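Local coordinates for RagA protein (Porphyromonas gingivalis, PDB 6SLN) that probably acts as a TonB-dependent outer-membrane receptor, a beta-barrel transporter that would carry substrate into the periplasm, at residues 655-658 / 662-665. Numbering follows the deposited sequence.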
ATOM      1  N   VAL A 655      13.725  -8.661 -12.464  1.00 35.02           N
ATOM      2  CA  VAL A 655      12.550  -9.099 -13.190  1.00 30.79           C
ATOM      3  C   VAL A 655      12.320  -8.166 -14.368  1.00 33.69           C
ATOM      4  O   VAL A 655      12.498  -6.945 -14.276  1.00 31.89           O
ATOM      5  CB  VAL A 655      11.338  -9.183 -12.240  1.00 36.89           C
ATOM      6  CG1 VAL A 655      10.021  -9.384 -13.006  1.00 27.43           C
ATOM      7  CG2 VAL A 655      11.537 -10.364 -11.282  1.00 27.37           C
ATOM      8  N   ASN A 656      11.988  -8.756 -15.500  1.00 29.07           N
ATOM      9  CA  ASN A 656      11.719  -8.036 -16.727  1.00 28.61           C
ATOM     10  C   ASN A 656      10.781  -8.905 -17.540  1.00 31.63           C
ATOM     11  O   ASN A 656      11.205  -9.637 -18.444  1.00 35.09           O
ATOM     12  CB  ASN A 656      13.004  -7.744 -17.510  1.00 40.85           C
ATOM     13  CG  ASN A 656      12.831  -6.582 -18.476  1.00 43.91           C
ATOM     14  OD1 ASN A 656      11.949  -5.749 -18.282  1.00 36.95           O
ATOM     15  ND2 ASN A 656      13.667  -6.517 -19.505  1.00 45.18           N
ATOM     16  N   ASN A 657       9.507  -8.845 -17.214  1.00 28.58           N
ATOM     17  CA  ASN A 657       8.587  -9.829 -17.741  1.00 36.87           C
ATOM     18  C   ASN A 657       8.182  -9.495 -19.172  1.00 35.96           C
ATOM     19  O   ASN A 657       7.803  -8.363 -19.477  1.00 31.26           O
ATOM     20  CB  ASN A 657       7.402  -9.935 -16.791  1.00 33.16           C
ATOM     21  CG  ASN A 657       7.851 -10.394 -15.424  1.00 28.90           C
ATOM     22  OD1 ASN A 657       8.774 -11.208 -15.317  1.00 41.25           O
ATOM     23  ND2 ASN A 657       7.266  -9.854 -14.390  1.00 27.58           N
ATOM     24  N   TYR A 658       8.331 -10.484 -20.054  1.00 29.81           N
ATOM     25  CA  TYR A 658       7.872 -10.376 -21.434  1.00 31.68           C
ATOM     26  C   TYR A 658       6.362 -10.598 -21.534  1.00 38.79           C
ATOM     27  O   TYR A 658       5.612  -9.689 -21.898  1.00 35.38           O
ATOM     28  CB  TYR A 658       8.638 -11.373 -22.311  1.00 33.71           C
ATOM     29  CG  TYR A 658       8.388 -11.170 -23.780  1.00 36.01           C
ATOM     30  CD1 TYR A 658       8.346  -9.898 -24.318  1.00 35.55           C
ATOM     31  CD2 TYR A 658       8.166 -12.241 -24.621  1.00 32.98           C
ATOM     32  CE1 TYR A 658       8.101  -9.705 -25.649  1.00 32.29           C
ATOM     33  CE2 TYR A 658       7.924 -12.057 -25.959  1.00 32.92           C
ATOM     34  CZ  TYR A 658       7.895 -10.788 -26.468  1.00 32.92           C
ATOM     35  OH  TYR A 658       7.667 -10.583 -27.813  1.00 43.54           O
ATOM     36  N   ALA A 662       4.727 -16.000 -17.514  1.00 41.76           N
ATOM     37  CA  ALA A 662       6.050 -16.537 -17.227  1.00 43.31           C
ATOM     38  C   ALA A 662       6.942 -15.379 -16.806  1.00 45.65           C
ATOM     39  O   ALA A 662       6.675 -14.225 -17.142  1.00 45.45           O
ATOM     40  CB  ALA A 662       6.626 -17.274 -18.447  1.00 30.63           C
ATOM     41  N   MET A 663       7.988 -15.686 -16.041  1.00 38.81           N
ATOM     42  CA  MET A 663       8.897 -14.639 -15.587  1.00 41.53           C
ATOM     43  C   MET A 663      10.035 -14.431 -16.592  1.00 39.04           C
ATOM     44  O   MET A 663      10.418 -15.352 -17.323  1.00 37.81           O
ATOM     45  CB  MET A 663       9.459 -14.966 -14.201  1.00 36.93           C
ATOM     46  CG  MET A 663      10.350 -13.881 -13.616  1.00 35.11           C
ATOM     47  SD  MET A 663      10.971 -14.341 -11.990  1.00 44.46           S
ATOM     48  CE  MET A 663      12.399 -15.339 -12.395  1.00 41.16           C
ATOM     49  N   GLY A 664      10.517 -13.190 -16.646  1.00 41.24           N
ATOM     50  CA  GLY A 664      11.639 -12.840 -17.512  1.00 29.70           C
ATOM     51  C   GLY A 664      12.713 -12.135 -16.713  1.00 33.35           C
ATOM     52  O   GLY A 664      12.421 -11.347 -15.817  1.00 33.84           O
ATOM     53  N   LEU A 665      13.967 -12.471 -17.014  1.00 40.32           N
ATOM     54  CA  LEU A 665      15.121 -11.909 -16.324  1.00 37.24           C
ATOM     55  C   LEU A 665      15.968 -11.068 -17.273  1.00 38.71           C
ATOM     56  O   LEU A 665      16.160 -11.431 -18.441  1.00 30.61           O
ATOM     57  CB  LEU A 665      15.976 -13.021 -15.715  1.00 40.58           C
ATOM     58  CG  LEU A 665      15.273 -13.760 -14.589  1.00 43.10           C
ATOM     59  CD1 LEU A 665      16.119 -14.959 -14.164  1.00 37.63           C
ATOM     60  CD2 LEU A 665      15.073 -12.786 -13.473  1.00 37.15           C
TER
HETATM   61  O   HOH W   1       8.121 -13.148 -19.610  1.00 38.63           O
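Val655 faces Leu665 as an antiparallel non-hydrogen-bonded pair, their CA atoms 4.9 Å apart and their side chains diverging. A beta-branched residue suits this extended backbone. With CG1 anti to the backbone N (chi1 169°), CG2 is left anti to the carbonyl carbon, 4.1 Å from SD of Met663, the two side chains crossing at about a right angle. The thioether, turned at the last torsion of its flexible chain, offers the methyl an apolar surface.

At Asn656 the backbone takes over: its N donates to O of Gly664 at 2.6 Å, reaching the carbonyl from above its plane, while CA of Val655 makes a CA-H...O contact with the same oxygen. The amide of Asn656 turns elsewhere, ND2 binding OG of Ser666 just beyond the second segment. Gly664 has no side chain, and its CA comes to 3.4 Å from O of Asn656 in a second CA-H...O contact, so the two backbones can lie close.

Asn657 then replaces a main-chain acceptor with its own amide. With CG beside the backbone N (chi1 -62°), OD1 takes the N-H of Gly664 at 3.0 Å, in the carbonyl plane and nearly straight at 162°. OD1 also lies 3.5 Å from CG of Met663.

Past this point the segments separate, and a water spans the gap, accepting from N of Tyr658 and donating to O of Ala662.

The hydroxyl of Tyr658 is hydrogen-bonded to the backbone of another protein's chain, an aromatic side chain of which meets the tyrosine ring edge-to-face, and Gln550 of a second RagA subunit touches Val655 and Asn657. Both segments belong to the irregular loop of a short hairpin, from the end of strand 652-655 to the start of strand 665-667, set between the long barrel strands 627-641 and 678-691.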